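PDB 2YXH: MazG-related protein from Thermotoga maritima, which probably hydrolyses nucleoside triphosphates to monophosphates and pyrophosphate, as its MazG family generally does, and binds magnesium ions at a cluster of acidic side chains. Local coordinates for residues Arg11-Cys16 with Ala68-Gly73; Cys16-Lys21 with Glu25-Ala30; Leu63-Ala68 with Ile74-Ala79; Glu85-Ser88 with Trp93-Trp96. The protein carries 1 engineered substitution. All coordinates share one frame; numbering follows the deposited sequence.

Contact 1. Residues Arg11-Cys16 with Ala68-Gly73; sequences RSLRKC and AQRDYG
Leu13 reaches from helix 2-15 to Gln69 and Arg70 near the C-terminal end of helix 47-72, a small surface helix-helix contact in the all-alpha MazG fold. From its backbone, Leu13 sends CB toward the other helix. CG then stands anti to the carbonyl carbon (chi1 -79°), which carries the methyl fork toward Gln69 and Arg70. CD1 takes one branch and lies 3.7 Å from Gln69 OE1, the two side chains crossing at a slant; it also packs on Ala66, one turn earlier in helix 47-72. CD2 takes the other, 4.3 Å from Arg70 CD, so the methyl rests near the aliphatic part of the arginine and not its charged end. Leu19 of the short helix 17-20 adds apolar cover to this fork. On the far side of helix 2-15, Arg11 NH1 and Lys15 NZ bond to backbone oxygens of Leu94 and Trp96 of the second subunit.

The guanidinium of Arg70 is fixed from several directions. NH2 bonds to Gln22 O and NH1 to Leu19 O, tying the turn around helix 17-20 to helix 47-72. The carboxylate of Asp71 is gripped side-on, one oxygen to each of two nitrogens: Arg70 NH2 is 3.0 Å from Asp71 OD2, and Arg70 NE reaches Asp71 OD1 at 2.7 Å, almost straight at 175°, from above the carboxylate plane.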
loop_
_atom_site.group_PDB
_atom_site.type_symbol
_atom_site.label_atom_id
_atom_site.label_comp_id
_atom_site.label_asym_id
_atom_site.label_seq_id
_atom_site.Cartn_x
_atom_site.Cartn_y
_atom_site.Cartn_z
ATOM N N ARG A 11 -11.255 -6.691 10.782
ATOM C CA ARG A 11 -12.261 -7.747 10.846
ATOM C C ARG A 11 -11.647 -9.031 10.293
ATOM O O ARG A 11 -11.956 -10.094 10.759
ATOM C CB ARG A 11 -13.483 -7.385 10.005
ATOM C CG ARG A 11 -14.401 -6.401 10.713
ATOM C CD ARG A 11 -15.473 -5.943 9.752
ATOM N NE ARG A 11 -16.338 -5.022 10.450
ATOM C CZ ARG A 11 -17.229 -5.419 11.351
ATOM N NH1 ARG A 11 -17.405 -6.718 11.595
ATOM N NH2 ARG A 11 -17.940 -4.499 11.998
ATOM N N SER A 12 -10.790 -8.903 9.314
ATOM C CA SER A 12 -10.122 -10.120 8.746
ATOM C C SER A 12 -9.123 -10.802 9.698
ATOM O O SER A 12 -8.931 -12.028 9.660
ATOM C CB SER A 12 -9.330 -9.679 7.539
ATOM O OG SER A 12 -10.155 -9.223 6.462
ATOM N N LEU A 13 -8.411 -9.997 10.480
ATOM C CA LEU A 13 -7.488 -10.540 11.467
ATOM C C LEU A 13 -8.310 -11.341 12.451
ATOM O O LEU A 13 -7.924 -12.456 12.822
ATOM C CB LEU A 13 -6.729 -9.414 12.185
ATOM C CG LEU A 13 -5.588 -8.909 11.294
ATOM C CD1 LEU A 13 -4.989 -7.583 11.836
ATOM C CD2 LEU A 13 -4.555 -10.031 10.956
ATOM N N ARG A 14 -9.471 -10.781 12.818
ATOM C CA ARG A 14 -10.272 -11.362 13.837
ATOM C C ARG A 14 -11.117 -12.527 13.439
ATOM O O ARG A 14 -11.493 -13.315 14.318
ATOM C CB ARG A 14 -11.139 -10.334 14.485
ATOM C CG ARG A 14 -10.430 -9.687 15.676
ATOM C CD ARG A 14 -11.417 -8.770 16.460
ATOM N NE ARG A 14 -12.266 -7.869 15.627
ATOM C CZ ARG A 14 -13.599 -7.984 15.418
ATOM N NH1 ARG A 14 -14.326 -9.014 15.952
ATOM N NH2 ARG A 14 -14.207 -7.048 14.647
ATOM N N LYS A 15 -11.411 -12.678 12.144
ATOM C CA LYS A 15 -12.510 -13.561 11.788
ATOM C C LYS A 15 -12.215 -14.472 10.640
ATOM O O LYS A 15 -12.791 -15.537 10.529
ATOM C CB LYS A 15 -13.743 -12.776 11.398
ATOM C CG LYS A 15 -14.251 -11.757 12.444
ATOM C CD LYS A 15 -15.453 -11.126 11.770
ATOM C CE LYS A 15 -16.542 -10.675 12.737
ATOM N NZ LYS A 15 -17.061 -11.813 13.531
ATOM N N CYS A 16 -11.391 -14.012 9.735
ATOM C CA CYS A 16 -11.136 -14.738 8.484
ATOM C C CYS A 16 -10.235 -15.991 8.488
ATOM O O CYS A 16 -9.007 -15.923 8.689
ATOM C CB CYS A 16 -10.669 -13.736 7.436
ATOM S SG CYS A 16 -10.599 -14.547 5.881
ATOM N N ALA A 68 2.410 -8.702 9.185
ATOM C CA ALA A 68 3.640 -8.214 9.834
ATOM C C ALA A 68 3.309 -7.920 11.323
ATOM O O ALA A 68 4.109 -8.234 12.196
ATOM C CB ALA A 68 4.162 -7.006 9.167
ATOM N N GLN A 69 2.153 -7.334 11.618
ATOM C CA GLN A 69 1.723 -7.175 13.005
ATOM C C GLN A 69 1.384 -8.536 13.640
ATOM O O GLN A 69 1.761 -8.797 14.767
ATOM C CB GLN A 69 0.491 -6.284 13.111
ATOM C CG GLN A 69 -0.051 -6.153 14.508
ATOM C CD GLN A 69 -1.494 -5.435 14.586
ATOM O OE1 GLN A 69 -2.560 -5.983 14.193
ATOM N NE2 GLN A 69 -1.483 -4.249 15.111
ATOM N N ARG A 70 0.639 -9.370 12.924
ATOM C CA ARG A 70 0.169 -10.629 13.452
ATOM C C ARG A 70 1.330 -11.536 13.894
ATOM O O ARG A 70 1.385 -12.074 15.032
ATOM C CB ARG A 70 -0.591 -11.392 12.348
ATOM C CG ARG A 70 -1.440 -12.484 12.941
ATOM C CD ARG A 70 -1.978 -13.387 11.867
ATOM N NE ARG A 70 -0.948 -14.068 11.033
ATOM C CZ ARG A 70 -1.214 -14.548 9.844
ATOM N NH1 ARG A 70 -2.466 -14.405 9.338
ATOM N NH2 ARG A 70 -0.242 -15.142 9.168
ATOM N N ASP A 71 2.204 -11.745 12.935
ATOM C CA ASP A 71 3.296 -12.666 13.068
ATOM C C ASP A 71 4.598 -12.085 13.677
ATOM O O ASP A 71 5.385 -12.841 14.170
ATOM C CB ASP A 71 3.596 -13.317 11.729
ATOM C CG ASP A 71 2.483 -14.288 11.310
ATOM O OD1 ASP A 71 1.493 -14.447 12.047
ATOM O OD2 ASP A 71 2.583 -14.866 10.210
ATOM N N TYR A 72 4.877 -10.804 13.490
ATOM C CA TYR A 72 6.204 -10.262 13.801
ATOM C C TYR A 72 6.052 -9.125 14.831
ATOM O O TYR A 72 7.030 -8.517 15.236
ATOM C CB TYR A 72 6.993 -9.856 12.585
ATOM C CG TYR A 72 7.331 -11.078 11.718
ATOM C CD1 TYR A 72 8.467 -11.847 12.004
ATOM C CD2 TYR A 72 6.542 -11.447 10.619
ATOM C CE1 TYR A 72 8.756 -13.044 11.263
ATOM C CE2 TYR A 72 6.829 -12.681 9.840
ATOM C CZ TYR A 72 7.948 -13.444 10.214
ATOM O OH TYR A 72 8.312 -14.638 9.509
ATOM N N GLY A 73 4.811 -8.860 15.215
ATOM C CA GLY A 73 4.399 -7.807 16.169
ATOM C C GLY A 73 4.655 -6.389 15.671
ATOM O O GLY A 73 4.544 -5.417 16.428
#

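Contact 2. Residues Cys16-Lys21 with Glu25-Ala30; sequences CPWLEK and ETLLEA
Leu19 and Leu27 meet methyl to methyl where the short helix 17-20 folds against the start of helix 24-43, two consecutive helices packed across the turn between them, at the edge of the MazG helical fold. This is the tight, buried part. Leu19 CD1 lies 4.0 Å from Leu27 CD1, and the two side chains cross at about a right angle. Neither CB aims straight at the other helix; the ends do the reaching. Leu19 gets there with CG anti to its backbone N (chi1 -180°), Leu27 with CG placed beside its own. Leu63 from helix 47-72 packs on Leu19, and Val64 and Val67 pack on Leu27, so the pair belongs to a wider apolar layer.

Trp18 makes a looser join. Its CH2 comes only to 4.4 Å from Leu27 CD2, meeting the methyl obliquely. The Trp18 side chain is about 7 Å from a bound magnesium ion, and that of Leu27 about 6 Å from Asp60, a magnesium ligand, so this greasy patch borders the metal site. Away from it, on the solvent side, Lys21 NZ and Glu20 OE2 form a weak salt bridge of 3.4 Å that does not involve helix 24-43.

Helix 17-20 is also started locally: Cys16 is its N-cap, and Cys16 SG accepts from Leu19 N at 3.5 Å. Arg70 NH1 separately bonds to Leu19 O. With hydrocarbon and indole carbon alone touching between the segments, the contact probably rests on shape and burial.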
loop_
_atom_site.group_PDB
_atom_site.type_symbol
_atom_site.label_atom_id
_atom_site.label_comp_id
_atom_site.label_asym_id
_atom_site.label_seq_id
_atom_site.Cartn_x
_atom_site.Cartn_y
_atom_site.Cartn_z
ATOM N N CYS A 16 -11.391 -14.012 9.735
ATOM C CA CYS A 16 -11.136 -14.738 8.484
ATOM C C CYS A 16 -10.235 -15.991 8.488
ATOM O O CYS A 16 -9.007 -15.923 8.689
ATOM C CB CYS A 16 -10.669 -13.736 7.436
ATOM S SG CYS A 16 -10.599 -14.547 5.881
ATOM N N PRO A 17 -10.830 -17.155 8.176
ATOM C CA PRO A 17 -10.061 -18.428 8.206
ATOM C C PRO A 17 -9.064 -18.606 7.012
ATOM O O PRO A 17 -8.092 -19.329 7.106
ATOM C CB PRO A 17 -11.183 -19.496 8.204
ATOM C CG PRO A 17 -12.289 -18.842 7.366
ATOM C CD PRO A 17 -12.268 -17.375 7.879
ATOM N N TRP A 18 -9.312 -17.923 5.897
ATOM C CA TRP A 18 -8.401 -17.887 4.801
ATOM C C TRP A 18 -7.168 -17.053 5.235
ATOM O O TRP A 18 -5.995 -17.485 5.006
ATOM C CB TRP A 18 -9.091 -17.323 3.528
ATOM C CG TRP A 18 -8.158 -17.084 2.462
ATOM C CD1 TRP A 18 -7.685 -18.034 1.531
ATOM C CD2 TRP A 18 -7.458 -15.872 2.187
ATOM N NE1 TRP A 18 -6.777 -17.433 0.695
ATOM C CE2 TRP A 18 -6.610 -16.114 1.078
ATOM C CE3 TRP A 18 -7.488 -14.578 2.742
ATOM C CZ2 TRP A 18 -5.815 -15.107 0.515
ATOM C CZ3 TRP A 18 -6.705 -13.606 2.201
ATOM C CH2 TRP A 18 -5.849 -13.881 1.101
ATOM N N LEU A 19 -7.410 -15.893 5.868
ATOM C CA LEU A 19 -6.301 -14.962 6.164
ATOM C C LEU A 19 -5.333 -15.633 7.148
ATOM O O LEU A 19 -4.082 -15.615 6.929
ATOM C CB LEU A 19 -6.773 -13.566 6.610
ATOM C CG LEU A 19 -5.622 -12.567 6.918
ATOM C CD1 LEU A 19 -4.682 -12.437 5.682
ATOM C CD2 LEU A 19 -6.087 -11.186 7.465
ATOM N N GLU A 20 -5.925 -16.335 8.134
ATOM C CA GLU A 20 -5.191 -17.089 9.210
ATOM C C GLU A 20 -4.125 -18.023 8.595
ATOM O O GLU A 20 -2.989 -18.178 9.170
ATOM C CB GLU A 20 -6.175 -17.896 10.055
ATOM C CG GLU A 20 -5.554 -19.008 10.815
ATOM C CD GLU A 20 -6.444 -19.506 11.983
ATOM O OE1 GLU A 20 -7.665 -19.180 11.990
ATOM O OE2 GLU A 20 -5.913 -20.249 12.880
ATOM N N LYS A 21 -4.470 -18.629 7.450
ATOM C CA LYS A 21 -3.601 -19.542 6.780
ATOM C C LYS A 21 -2.563 -18.900 5.893
ATOM O O LYS A 21 -1.684 -19.623 5.390
ATOM C CB LYS A 21 -4.392 -20.613 6.015
ATOM C CG LYS A 21 -5.210 -21.588 6.965
ATOM C CD LYS A 21 -4.298 -22.074 8.144
ATOM C CE LYS A 21 -4.979 -22.525 9.478
ATOM N NZ LYS A 21 -4.048 -22.121 10.677
ATOM N N GLU A 25 4.962 -13.893 3.366
ATOM C CA GLU A 25 5.455 -14.348 2.070
ATOM C C GLU A 25 4.383 -14.481 1.025
ATOM O O GLU A 25 4.482 -13.963 -0.072
ATOM C CB GLU A 25 6.154 -15.694 2.236
ATOM C CG GLU A 25 7.574 -15.547 2.882
ATOM C CD GLU A 25 7.665 -15.964 4.369
ATOM O OE1 GLU A 25 6.646 -16.027 5.091
ATOM O OE2 GLU A 25 8.815 -16.259 4.806
ATOM N N THR A 26 3.328 -15.160 1.377
ATOM C CA THR A 26 2.266 -15.388 0.429
ATOM C C THR A 26 1.597 -14.045 0.078
ATOM O O THR A 26 1.211 -13.784 -1.071
ATOM C CB THR A 26 1.203 -16.363 1.035
ATOM O OG1 THR A 26 1.789 -17.646 1.232
ATOM C CG2 THR A 26 0.117 -16.573 0.059
ATOM N N LEU A 27 1.435 -13.212 1.102
ATOM C CA LEU A 27 0.817 -11.950 0.902
ATOM C C LEU A 27 1.688 -11.010 0.064
ATOM O O LEU A 27 1.183 -10.237 -0.789
ATOM C CB LEU A 27 0.454 -11.373 2.248
ATOM C CG LEU A 27 -0.615 -12.267 2.876
ATOM C CD1 LEU A 27 -0.944 -11.838 4.434
ATOM C CD2 LEU A 27 -1.829 -12.320 1.913
ATOM N N LEU A 28 2.989 -11.104 0.307
ATOM C CA LEU A 28 3.951 -10.357 -0.483
ATOM C C LEU A 28 3.799 -10.627 -1.959
ATOM O O LEU A 28 3.823 -9.683 -2.761
ATOM C CB LEU A 28 5.372 -10.613 -0.026
ATOM C CG LEU A 28 5.725 -9.724 1.132
ATOM C CD1 LEU A 28 6.978 -10.153 1.766
ATOM C CD2 LEU A 28 5.781 -8.201 0.693
ATOM N N GLU A 29 3.668 -11.902 -2.312
ATOM C CA GLU A 29 3.379 -12.378 -3.712
ATOM C C GLU A 29 2.030 -11.919 -4.192
ATOM O O GLU A 29 1.918 -11.450 -5.282
ATOM C CB GLU A 29 3.324 -13.919 -3.779
ATOM C CG GLU A 29 4.597 -14.598 -4.188
ATOM C CD GLU A 29 4.814 -15.939 -3.461
ATOM O OE1 GLU A 29 3.847 -16.762 -3.349
ATOM O OE2 GLU A 29 5.968 -16.185 -2.996
ATOM N N ALA A 30 0.990 -12.004 -3.366
ATOM C CA ALA A 30 -0.304 -11.413 -3.777
ATOM C C ALA A 30 -0.104 -9.938 -4.165
ATOM O O ALA A 30 -0.575 -9.468 -5.191
ATOM C CB ALA A 30 -1.360 -11.609 -2.755
#

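Contact 3. Residues Leu63-Ala68 with Ile74-Ala79; sequences LVAAVA and IDLESA
The turn that joins helix 47-72 to helix 76-90 brings Ile74 back onto Ala68 and Leu76 onto Ala65, one buried corner of the helical MazG fold. Ile74 N donates to Ala68 O at 3.1 Å with an N-H...O angle of 152°, entering from above the carbonyl plane, not along a lone pair. That same oxygen is also approached by Ile74 CG1 at 3.5 Å. On the methyl side, Ala68 CB packs 3.9 Å from Ile74 CG1. The small side chain of Ala68 probably helps the backbones come close: its CA is 5.4 Å from Ile74 CA. One turn earlier, Ala65 CB touches Leu76 CD1 at 3.7 Å, a methyl that Leu76 brings across with CG anti to its backbone N (chi1 174°).

The second subunit closes over this corner, its Ile54 packing on Ala68, Leu47 on Ile74 and Ile58 on Leu76, so the turn also forms part of the dimer interface. Asp75 is the N-cap of helix 76-90. Between the two apolar pairs a single water bridges the backbones, donating one hydrogen to Ala65 O and the other to Ile74 O, each 2.9 Å from the water oxygen.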
loop_
_atom_site.group_PDB
_atom_site.type_symbol
_atom_site.label_atom_id
_atom_site.label_comp_id
_atom_site.label_asym_id
_atom_site.label_seq_id
_atom_site.Cartn_x
_atom_site.Cartn_y
_atom_site.Cartn_z
ATOM N N LEU A 63 -2.795 -5.666 3.782
ATOM C CA LEU A 63 -2.778 -7.020 4.325
ATOM C C LEU A 63 -1.345 -7.508 4.617
ATOM O O LEU A 63 -1.135 -8.299 5.514
ATOM C CB LEU A 63 -3.400 -8.029 3.436
ATOM C CG LEU A 63 -4.901 -8.167 3.401
ATOM C CD1 LEU A 63 -5.256 -9.243 2.300
ATOM C CD2 LEU A 63 -5.617 -8.361 4.858
ATOM N N VAL A 64 -0.353 -7.015 3.917
ATOM C CA VAL A 64 1.027 -7.394 4.320
ATOM C C VAL A 64 1.296 -6.677 5.678
ATOM O O VAL A 64 1.703 -7.302 6.674
ATOM C CB VAL A 64 2.074 -7.105 3.226
ATOM C CG1 VAL A 64 3.494 -7.294 3.722
ATOM C CG2 VAL A 64 1.843 -7.945 1.964
ATOM N N ALA A 65 1.025 -5.388 5.768
ATOM C CA ALA A 65 1.152 -4.750 7.058
ATOM C C ALA A 65 0.488 -5.580 8.154
ATOM O O ALA A 65 1.128 -5.898 9.181
ATOM C CB ALA A 65 0.620 -3.301 7.056
ATOM N N ALA A 66 -0.770 -5.920 7.989
ATOM C CA ALA A 66 -1.505 -6.735 9.017
ATOM C C ALA A 66 -0.837 -8.002 9.550
ATOM O O ALA A 66 -0.888 -8.306 10.773
ATOM C CB ALA A 66 -2.955 -7.058 8.558
ATOM N N VAL A 67 -0.187 -8.755 8.645
ATOM C CA VAL A 67 0.337 -9.999 9.042
ATOM C C VAL A 67 1.747 -9.789 9.612
ATOM O O VAL A 67 2.222 -10.614 10.397
ATOM C CB VAL A 67 0.413 -10.987 7.822
ATOM C CG1 VAL A 67 1.202 -12.243 8.213
ATOM C CG2 VAL A 67 -1.079 -11.382 7.309
ATOM N N ALA A 68 2.410 -8.702 9.185
ATOM C CA ALA A 68 3.640 -8.214 9.834
ATOM C C ALA A 68 3.309 -7.920 11.323
ATOM O O ALA A 68 4.109 -8.234 12.196
ATOM C CB ALA A 68 4.162 -7.006 9.167
ATOM N N ILE A 74 4.871 -6.214 14.375
ATOM C CA ILE A 74 5.055 -4.845 13.823
ATOM C C ILE A 74 3.811 -3.921 13.999
ATOM O O ILE A 74 2.729 -4.185 13.483
ATOM C CB ILE A 74 5.419 -4.849 12.303
ATOM C CG1 ILE A 74 6.600 -5.783 11.962
ATOM C CG2 ILE A 74 5.799 -3.475 11.865
ATOM C CD1 ILE A 74 7.945 -5.512 12.765
ATOM N N ASP A 75 3.988 -2.790 14.635
ATOM C CA ASP A 75 2.879 -1.857 14.822
ATOM C C ASP A 75 2.864 -0.948 13.580
ATOM O O ASP A 75 3.884 -0.407 13.254
ATOM C CB ASP A 75 3.237 -1.044 16.042
ATOM C CG ASP A 75 2.176 -0.068 16.449
ATOM O OD1 ASP A 75 1.072 -0.026 15.910
ATOM O OD2 ASP A 75 2.456 0.651 17.395
ATOM N N LEU A 76 1.703 -0.755 12.949
ATOM C CA LEU A 76 1.608 -0.031 11.694
ATOM C C LEU A 76 1.801 1.438 11.926
ATOM O O LEU A 76 2.470 2.076 11.132
ATOM C CB LEU A 76 0.248 -0.239 11.000
ATOM C CG LEU A 76 0.037 0.613 9.734
ATOM C CD1 LEU A 76 0.966 0.070 8.625
ATOM C CD2 LEU A 76 -1.338 0.524 9.256
ATOM N N GLU A 77 1.198 2.001 12.990
ATOM C CA GLU A 77 1.491 3.384 13.316
ATOM C C GLU A 77 2.981 3.536 13.586
ATOM O O GLU A 77 3.611 4.399 13.039
ATOM C CB GLU A 77 0.617 3.928 14.466
ATOM C CG GLU A 77 -0.828 3.438 14.434
ATOM C CD GLU A 77 -1.553 3.828 13.114
ATOM O OE1 GLU A 77 -1.452 5.068 12.848
ATOM O OE2 GLU A 77 -2.197 2.953 12.361
ATOM N N SER A 78 3.616 2.683 14.348
ATOM C CA SER A 78 5.030 2.900 14.404
ATOM C C SER A 78 5.691 2.881 13.046
ATOM O O SER A 78 6.613 3.677 12.814
ATOM C CB SER A 78 5.722 1.898 15.288
ATOM O OG SER A 78 5.337 2.222 16.589
ATOM N N ALA A 79 5.302 1.938 12.171
ATOM C CA ALA A 79 6.046 1.674 10.921
ATOM C C ALA A 79 5.861 2.885 10.041
ATOM O O ALA A 79 6.789 3.336 9.380
ATOM C CB ALA A 79 5.560 0.417 10.232
HETATM O O HOH W 1 1.975 -3.578 10.738
#

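Contact 4. Residues Glu85-Ser88 with Trp93-Trp96; sequences EKIS and WLFW
Ile87 and Ser88, near the end of helix 76-90, receive Leu94, in the 3-10 segment after the helix, and Phe95 just beyond it: in this part of the helical MazG fold the chain packs back on the helix it has just left before crossing to helix 102-113. Along the helix, Lys86 comes first and turns to the dimer partner: its NZ forms salt bridges with Asp56 and Glu52 of the second subunit. Asp56 is a magnesium ligand, so this lysine probably tempers the negative charge near the partner's metal site.

Ile87 is next. Its CG2 branch stands anti to the backbone N and touches Leu94 CD1 at 3.8 Å, the side chains crossing at an angle, while Tyr59 of the second subunit packs on the same isoleucine. At Ser88 the contact moves to an aromatic ring. Ser88 CB lies 3.7 Å from Phe95 CE2, and Ser88 OG is 3.9 Å from Phe95 CZ; the ring is met obliquely. The hydroxyl hydrogen-bonds to Val84 O one turn back, while CB and OG both lie against the ring. Ile8 of the second subunit packs on Phe95 as well.

With an alanine at Phe95, Ser88 CB and the partner subunit's Ile8 would probably lose their shared apolar neighbour, leaving a gap at this part of the interface. The 3-10 turn is held by its own backbone, Trp96 N to Trp93 O at 3.1 Å, and Trp93 CA sits 3.3 Å above the plane of the Trp96 ring, toward its rim.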
loop_
_atom_site.group_PDB
_atom_site.type_symbol
_atom_site.label_atom_id
_atom_site.label_comp_id
_atom_site.label_asym_id
_atom_site.label_seq_id
_atom_site.Cartn_x
_atom_site.Cartn_y
_atom_site.Cartn_z
ATOM N N GLU A 85 9.324 10.017 9.367
ATOM C CA GLU A 85 10.545 10.625 9.825
ATOM C C GLU A 85 11.551 10.602 8.720
ATOM O O GLU A 85 12.266 11.569 8.541
ATOM C CB GLU A 85 11.192 9.777 10.897
ATOM C CG GLU A 85 10.782 10.176 12.235
ATOM C CD GLU A 85 11.018 9.071 13.249
ATOM O OE1 GLU A 85 12.059 8.371 13.197
ATOM O OE2 GLU A 85 10.152 8.919 14.086
ATOM N N LYS A 86 11.642 9.468 8.024
ATOM C CA LYS A 86 12.714 9.300 7.048
ATOM C C LYS A 86 12.500 10.323 5.919
ATOM O O LYS A 86 13.297 11.209 5.711
ATOM C CB LYS A 86 12.716 7.872 6.537
ATOM C CG LYS A 86 13.741 7.528 5.522
ATOM C CD LYS A 86 13.307 6.289 4.798
ATOM C CE LYS A 86 13.933 5.062 5.329
ATOM N NZ LYS A 86 13.586 3.879 4.416
ATOM N N ILE A 87 11.374 10.234 5.247
ATOM C CA ILE A 87 11.002 11.183 4.210
ATOM C C ILE A 87 11.235 12.619 4.586
ATOM O O ILE A 87 11.803 13.356 3.796
ATOM C CB ILE A 87 9.453 10.985 3.815
ATOM C CG1 ILE A 87 9.251 9.603 3.213
ATOM C CG2 ILE A 87 9.001 11.969 2.733
ATOM C CD1 ILE A 87 10.527 9.149 2.231
ATOM N N SER A 88 10.749 13.029 5.775
ATOM C CA SER A 88 10.781 14.434 6.197
ATOM C C SER A 88 12.191 14.854 6.367
ATOM O O SER A 88 12.602 15.975 6.060
ATOM C CB SER A 88 10.016 14.693 7.528
ATOM O OG SER A 88 8.792 13.971 7.523
ATOM N N TRP A 93 12.625 19.935 1.730
ATOM C CA TRP A 93 11.900 20.928 0.866
ATOM C C TRP A 93 10.357 20.763 0.826
ATOM O O TRP A 93 9.673 21.680 0.428
ATOM C CB TRP A 93 12.435 20.922 -0.537
ATOM C CG TRP A 93 12.350 19.568 -1.239
ATOM C CD1 TRP A 93 11.294 19.067 -2.035
ATOM C CD2 TRP A 93 13.378 18.558 -1.271
ATOM N NE1 TRP A 93 11.628 17.791 -2.541
ATOM C CE2 TRP A 93 12.880 17.453 -2.059
ATOM C CE3 TRP A 93 14.659 18.451 -0.689
ATOM C CZ2 TRP A 93 13.644 16.317 -2.280
ATOM C CZ3 TRP A 93 15.423 17.268 -0.932
ATOM C CH2 TRP A 93 14.908 16.247 -1.702
ATOM N N LEU A 94 9.844 19.606 1.279
ATOM C CA LEU A 94 8.401 19.333 1.336
ATOM C C LEU A 94 7.721 20.292 2.284
ATOM O O LEU A 94 6.500 20.521 2.244
ATOM C CB LEU A 94 8.155 17.875 1.774
ATOM C CG LEU A 94 8.673 16.791 0.821
ATOM C CD1 LEU A 94 8.304 15.404 1.334
ATOM C CD2 LEU A 94 8.012 17.049 -0.516
ATOM N N PHE A 95 8.512 20.872 3.168
ATOM C CA PHE A 95 7.960 21.737 4.226
ATOM C C PHE A 95 8.421 23.161 4.049
ATOM O O PHE A 95 8.386 23.924 5.006
ATOM C CB PHE A 95 8.408 21.179 5.569
ATOM C CG PHE A 95 7.970 19.768 5.779
ATOM C CD1 PHE A 95 6.670 19.485 6.243
ATOM C CD2 PHE A 95 8.809 18.708 5.442
ATOM C CE1 PHE A 95 6.213 18.182 6.408
ATOM C CE2 PHE A 95 8.358 17.397 5.608
ATOM C CZ PHE A 95 7.052 17.141 6.092
ATOM N N TRP A 96 8.883 23.503 2.844
ATOM C CA TRP A 96 9.418 24.816 2.518
ATOM C C TRP A 96 8.532 25.470 1.452
ATOM O O TRP A 96 8.251 24.841 0.413
ATOM C CB TRP A 96 10.813 24.691 1.919
ATOM C CG TRP A 96 11.941 24.217 2.807
ATOM C CD1 TRP A 96 11.937 24.072 4.181
ATOM C CD2 TRP A 96 13.261 23.867 2.374
ATOM N NE1 TRP A 96 13.159 23.619 4.592
ATOM C CE2 TRP A 96 13.983 23.484 3.507
ATOM C CE3 TRP A 96 13.877 23.772 1.112
ATOM C CZ2 TRP A 96 15.309 23.060 3.440
ATOM C CZ3 TRP A 96 15.202 23.358 1.038
ATOM C CH2 TRP A 96 15.897 22.975 2.197
#

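In the fold
From the N terminus, helix 2-15 runs into contact 1, which closes a long loop by bringing residues 11-16 to the end of helix 47-72. Contact 2 is nested inside that loop: it shares Cys16 with contact 1 and folds helix 17-20 onto the start of helix 24-43. Contact 3 crosses contact 1 along the chain, shares Ala68 with it, and closes the short turn from helix 47-72 into helix 76-90. Contact 4 follows in series, closing the turn after helix 76-90. Its centre is about 31 Å from that of contact 1, on the opposite side of the chain's centre, yet all four contacts also touch the second subunit.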